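Local coordinates for protein anti sigma factor FlgM (Aquifex aeolicus, PDB 1RP3) that binds the flagellar sigma factor sigma-28 and holds it in an inactive conformation, acting as its anti-sigma factor, at residues Ile5-Leu10 / Gln44-Asn49; Gly12-Thr17 / Val37-Ile42. All blocks are in the same frame, centred on the assembly; numbering follows the deposited sequence.

Contact 1 (Ile5-Leu10 / Gln44-Asn49); sequences IELSRL and QELSKN
Glu45 reaches from the last turn of helix 31-46 onto the flank of helix 5-14, and its aliphatic part does most of the touching. Its CB lies against Leu7, with CD2 of Leu7 3.7 Å from CB of Glu45; the two side chains run past each other in opposite directions. One bond further out, CG of Glu45 meets CG of Glu6 at 3.9 Å and also passes CD1 of Leu10 at 4.3 Å. A bend at chi2 (-60°) then folds the carboxylate back over the methylene of Glu6, whose CG stands 3.8 Å from CD of Glu45, with OE1 and OE2 of Glu45 only slightly further from that same carbon. This is the open end of the helical hairpin, where the first turns of helix 5-14 lie beside the last turn of helix 31-46, just before it gives way to a loop at Ser47. The two glutamates cross at about a right angle and their carboxylate planes are 71° apart. OE2 of Glu6 stays 5.0 Å from OE2 of Glu45, and Arg9 probably eases the repulsion through its salt bridge to Glu6, made by NH1 with weak, bent hydrogen bonds. Leu7, already against Glu45 through CD2, packs its CD1 on CD2 of Leu46 at 3.9 Å. Leu19 of the sigma-28 chain packs on Leu7, and Lys26 of that chain on Leu46.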
loop_
_atom_site.group_PDB
_atom_site.type_symbol
_atom_site.label_atom_id
_atom_site.label_comp_id
_atom_site.label_asym_id
_atom_site.label_seq_id
_atom_site.Cartn_x
_atom_site.Cartn_y
_atom_site.Cartn_z
ATOM N N ILE B 5 -2.216 -27.320 6.667
ATOM C CA ILE B 5 -3.366 -28.203 6.830
ATOM C C ILE B 5 -4.607 -27.387 7.177
ATOM O O ILE B 5 -5.688 -27.612 6.626
ATOM C CB ILE B 5 -3.108 -29.267 7.936
ATOM C CG1 ILE B 5 -1.899 -30.133 7.550
ATOM C CG2 ILE B 5 -4.352 -30.142 8.150
ATOM C CD1 ILE B 5 -1.551 -31.206 8.558
ATOM N N GLU B 6 -4.440 -26.434 8.088
ATOM C CA GLU B 6 -5.542 -25.582 8.511
ATOM C C GLU B 6 -5.999 -24.656 7.381
ATOM O O GLU B 6 -7.202 -24.500 7.146
ATOM C CB GLU B 6 -5.143 -24.783 9.760
ATOM C CG GLU B 6 -6.195 -23.813 10.309
ATOM C CD GLU B 6 -7.490 -24.486 10.750
ATOM O OE1 GLU B 6 -7.586 -25.732 10.692
ATOM O OE2 GLU B 6 -8.426 -23.759 11.155
ATOM N N LEU B 7 -5.043 -24.068 6.667
ATOM C CA LEU B 7 -5.372 -23.172 5.562
ATOM C C LEU B 7 -6.194 -23.901 4.507
ATOM O O LEU B 7 -7.222 -23.392 4.056
ATOM C CB LEU B 7 -4.104 -22.580 4.936
ATOM C CG LEU B 7 -3.363 -21.534 5.777
ATOM C CD1 LEU B 7 -2.108 -21.046 5.071
ATOM C CD2 LEU B 7 -4.301 -20.380 6.056
ATOM N N SER B 8 -5.759 -25.110 4.152
ATOM C CA SER B 8 -6.445 -25.931 3.156
ATOM C C SER B 8 -7.864 -26.247 3.600
ATOM O O SER B 8 -8.783 -26.294 2.794
ATOM C CB SER B 8 -5.667 -27.231 2.920
ATOM O OG SER B 8 -6.333 -28.062 1.986
ATOM N N ARG B 9 -8.041 -26.431 4.901
ATOM C CA ARG B 9 -9.350 -26.745 5.445
ATOM C C ARG B 9 -10.236 -25.512 5.390
ATOM O O ARG B 9 -11.400 -25.591 4.995
ATOM C CB ARG B 9 -9.228 -27.245 6.890
ATOM C CG ARG B 9 -10.503 -27.907 7.424
ATOM C CD ARG B 9 -10.606 -27.825 8.949
ATOM N NE ARG B 9 -11.674 -26.916 9.373
ATOM C CZ ARG B 9 -11.507 -25.896 10.209
ATOM N NH1 ARG B 9 -10.309 -25.642 10.723
ATOM N NH2 ARG B 9 -12.539 -25.116 10.522
ATOM N N LEU B 10 -9.663 -24.368 5.755
ATOM C CA LEU B 10 -10.387 -23.104 5.758
ATOM C C LEU B 10 -10.821 -22.711 4.356
ATOM O O LEU B 10 -11.957 -22.287 4.158
ATOM C CB LEU B 10 -9.549 -22.004 6.420
ATOM C CG LEU B 10 -9.473 -22.134 7.946
ATOM C CD1 LEU B 10 -8.431 -21.201 8.514
ATOM C CD2 LEU B 10 -10.837 -21.869 8.554
ATOM N N GLN B 44 -5.775 -14.875 10.503
ATOM C CA GLN B 44 -5.141 -15.180 11.783
ATOM C C GLN B 44 -4.001 -16.173 11.591
ATOM O O GLN B 44 -2.943 -16.023 12.201
ATOM C CB GLN B 44 -6.164 -15.733 12.774
ATOM C CG GLN B 44 -7.203 -14.724 13.212
ATOM C CD GLN B 44 -8.325 -15.353 14.034
ATOM O OE1 GLN B 44 -8.077 -16.168 14.928
ATOM N NE2 GLN B 44 -9.567 -14.966 13.740
ATOM N N GLU B 45 -4.191 -17.148 10.701
ATOM C CA GLU B 45 -3.152 -18.146 10.429
ATOM C C GLU B 45 -1.943 -17.554 9.719
ATOM O O GLU B 45 -0.800 -17.926 9.998
ATOM C CB GLU B 45 -3.703 -19.304 9.591
ATOM C CG GLU B 45 -4.688 -20.196 10.324
ATOM C CD GLU B 45 -4.088 -20.862 11.560
ATOM O OE1 GLU B 45 -2.987 -21.462 11.457
ATOM O OE2 GLU B 45 -4.730 -20.775 12.635
ATOM N N LEU B 46 -2.199 -16.623 8.809
ATOM C CA LEU B 46 -1.133 -15.999 8.047
ATOM C C LEU B 46 -0.293 -15.011 8.840
ATOM O O LEU B 46 0.851 -14.742 8.487
ATOM C CB LEU B 46 -1.714 -15.307 6.817
ATOM C CG LEU B 46 -2.382 -16.240 5.806
ATOM C CD1 LEU B 46 -2.954 -15.434 4.655
ATOM C CD2 LEU B 46 -1.376 -17.270 5.305
ATOM N N SER B 47 -0.864 -14.460 9.903
ATOM C CA SER B 47 -0.148 -13.486 10.713
ATOM C C SER B 47 0.011 -13.931 12.157
ATOM O O SER B 47 0.107 -13.105 13.065
ATOM C CB SER B 47 -0.839 -12.119 10.631
ATOM O OG SER B 47 -2.216 -12.204 10.942
ATOM N N LYS B 48 0.093 -15.244 12.351
ATOM C CA LYS B 48 0.236 -15.823 13.681
ATOM C C LYS B 48 1.585 -15.485 14.319
ATOM O O LYS B 48 1.637 -14.893 15.402
ATOM C CB LYS B 48 0.038 -17.344 13.621
ATOM N N ASN B 49 2.668 -15.842 13.629
ATOM C CA ASN B 49 4.026 -15.612 14.124
ATOM C C ASN B 49 4.639 -14.298 13.633
ATOM O O ASN B 49 5.794 -14.266 13.194
ATOM C CB ASN B 49 4.925 -16.794 13.736
ATOM C CG ASN B 49 4.382 -18.130 14.228
ATOM O OD1 ASN B 49 3.927 -18.251 15.370
ATOM N ND2 ASN B 49 4.417 -19.138 13.362
#

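Contact 2 (Gly12-Thr17 / Val37-Ile42); sequences GLLLET and VTLSKI
Leu14 points its forked end into helix 31-46. CD1 faces mainly Thr38, 3.8 Å from the CG2 methyl of that residue, the two side chains passing in opposite directions, and also lies near CG of Leu39. CD2 is shared: it lies 3.8 Å from CD2 of Leu39, whose side chain stands nearly perpendicular to that of Leu14, and equally 3.8 Å from CD1 of Ile42, which approaches at a slant. Because OG1 of Thr38 lies beside the backbone N (chi1 -56°), CG2 stands anti to that N and faces Leu14, while OG1 bonds the carbonyl oxygen of Glu34 within its own helix. CB of Leu13 adds a looser touch, 4.3 Å from CG2 of Thr38. Replacing Leu14 by an alanine would probably open a gap facing Leu39 and Ile42 and leave the Thr38 methyl without its main partner in this segment. Ile54 of the sigma-28 chain packs on Leu14, and Ser47 of that chain on Leu39. Aliphatic packing between two antiparallel helices adjacent in the chain is that of a helical hairpin, here the N-terminal one of FlgM, which also touches its sigma factor.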
loop_
_atom_site.group_PDB
_atom_site.type_symbol
_atom_site.label_atom_id
_atom_site.label_comp_id
_atom_site.label_asym_id
_atom_site.label_seq_id
_atom_site.Cartn_x
_atom_site.Cartn_y
_atom_site.Cartn_z
ATOM N N GLY B 12 -11.408 -24.720 2.005
ATOM C CA GLY B 12 -12.471 -25.661 1.689
ATOM C C GLY B 12 -13.839 -25.174 2.139
ATOM O O GLY B 12 -14.822 -25.343 1.414
ATOM N N LEU B 13 -13.902 -24.552 3.321
ATOM C CA LEU B 13 -15.168 -24.026 3.859
ATOM C C LEU B 13 -15.626 -22.844 3.024
ATOM O O LEU B 13 -16.811 -22.687 2.739
ATOM C CB LEU B 13 -15.011 -23.570 5.318
ATOM C CG LEU B 13 -14.629 -24.618 6.359
ATOM C CD1 LEU B 13 -14.784 -24.009 7.740
ATOM C CD2 LEU B 13 -15.527 -25.840 6.226
ATOM N N LEU B 14 -14.658 -22.036 2.616
ATOM C CA LEU B 14 -14.897 -20.848 1.818
ATOM C C LEU B 14 -15.458 -21.199 0.444
ATOM O O LEU B 14 -16.489 -20.658 0.034
ATOM C CB LEU B 14 -13.581 -20.094 1.656
ATOM C CG LEU B 14 -13.590 -18.578 1.674
ATOM C CD1 LEU B 14 -14.363 -18.068 2.874
ATOM C CD2 LEU B 14 -12.149 -18.100 1.697
ATOM N N LEU B 15 -14.774 -22.107 -0.255
ATOM C CA LEU B 15 -15.167 -22.543 -1.593
ATOM C C LEU B 15 -16.393 -23.450 -1.639
ATOM O O LEU B 15 -16.845 -23.818 -2.730
ATOM C CB LEU B 15 -13.988 -23.211 -2.313
ATOM C CG LEU B 15 -12.965 -22.293 -2.997
ATOM C CD1 LEU B 15 -12.423 -21.262 -2.030
ATOM C CD2 LEU B 15 -11.836 -23.119 -3.578
ATOM N N GLU B 16 -16.901 -23.846 -0.474
ATOM C CA GLU B 16 -18.105 -24.676 -0.414
ATOM C C GLU B 16 -19.386 -23.821 -0.394
ATOM O O GLU B 16 -20.486 -24.349 -0.558
ATOM C CB GLU B 16 -18.057 -25.562 0.801
ATOM N N THR B 17 -19.233 -22.512 -0.173
ATOM C CA THR B 17 -20.363 -21.575 -0.150
ATOM C C THR B 17 -20.337 -20.743 -1.432
ATOM O O THR B 17 -21.217 -19.929 -1.677
ATOM C CB THR B 17 -20.307 -20.603 1.066
ATOM O OG1 THR B 17 -19.073 -19.878 1.051
ATOM C CG2 THR B 17 -20.431 -21.360 2.387
ATOM N N VAL B 37 -16.103 -14.851 9.105
ATOM C CA VAL B 37 -15.353 -15.558 10.140
ATOM C C VAL B 37 -14.253 -16.429 9.547
ATOM O O VAL B 37 -13.128 -16.455 10.047
ATOM C CB VAL B 37 -16.296 -16.412 11.038
ATOM C CG1 VAL B 37 -15.511 -17.427 11.876
ATOM C CG2 VAL B 37 -17.070 -15.502 11.955
ATOM N N THR B 38 -14.584 -17.167 8.502
ATOM C CA THR B 38 -13.603 -18.027 7.853
ATOM C C THR B 38 -12.430 -17.184 7.340
ATOM O O THR B 38 -11.272 -17.542 7.545
ATOM C CB THR B 38 -14.250 -18.797 6.700
ATOM O OG1 THR B 38 -15.366 -19.537 7.198
ATOM C CG2 THR B 38 -13.272 -19.748 6.070
ATOM N N LEU B 39 -12.740 -16.052 6.704
ATOM C CA LEU B 39 -11.712 -15.150 6.178
ATOM C C LEU B 39 -10.830 -14.639 7.307
ATOM O O LEU B 39 -9.597 -14.574 7.168
ATOM C CB LEU B 39 -12.351 -13.983 5.416
ATOM C CG LEU B 39 -12.877 -14.374 4.025
ATOM C CD1 LEU B 39 -13.841 -13.321 3.464
ATOM C CD2 LEU B 39 -11.710 -14.600 3.090
ATOM N N SER B 40 -11.460 -14.322 8.437
ATOM C CA SER B 40 -10.727 -13.855 9.605
ATOM C C SER B 40 -9.768 -14.939 10.107
ATOM O O SER B 40 -8.612 -14.661 10.449
ATOM C CB SER B 40 -11.675 -13.456 10.727
ATOM O OG SER B 40 -10.924 -12.926 11.802
ATOM N N LYS B 41 -10.239 -16.181 10.112
ATOM C CA LYS B 41 -9.397 -17.279 10.559
ATOM C C LYS B 41 -8.215 -17.469 9.632
ATOM O O LYS B 41 -7.116 -17.756 10.096
ATOM C CB LYS B 41 -10.182 -18.580 10.664
ATOM C CG LYS B 41 -11.201 -18.620 11.792
ATOM C CD LYS B 41 -11.725 -20.038 11.923
ATOM C CE LYS B 41 -12.725 -20.187 13.038
ATOM N NZ LYS B 41 -13.174 -21.601 13.147
ATOM N N ILE B 42 -8.448 -17.350 8.322
ATOM C CA ILE B 42 -7.366 -17.476 7.349
ATOM C C ILE B 42 -6.326 -16.381 7.632
ATOM O O ILE B 42 -5.126 -16.657 7.651
ATOM C CB ILE B 42 -7.878 -17.375 5.883
ATOM C CG1 ILE B 42 -8.762 -18.579 5.553
ATOM C CG2 ILE B 42 -6.696 -17.280 4.898
ATOM C CD1 ILE B 42 -9.337 -18.565 4.158
#

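From the N terminus the chain enters helix 5-14, which supplies residues 5-10 to contact 1; its last turn, with the turn that follows, supplies residues 12-17 to contact 2. After the connection, of which 18-27 are not modelled, helix 31-46 returns antiparallel and meets the earlier helix in reverse order. Contact 2 therefore closes the inner, shorter loop, and contact 1 encloses it, closing the wider one. Their centres are 11 Å apart, bridged by Leu10, whose CB lies 3.6 Å from CG1 of Ile42. Together they tie the two helices into one hairpin, while helices 56-68 and 76-87 follow beyond it along the extended chain.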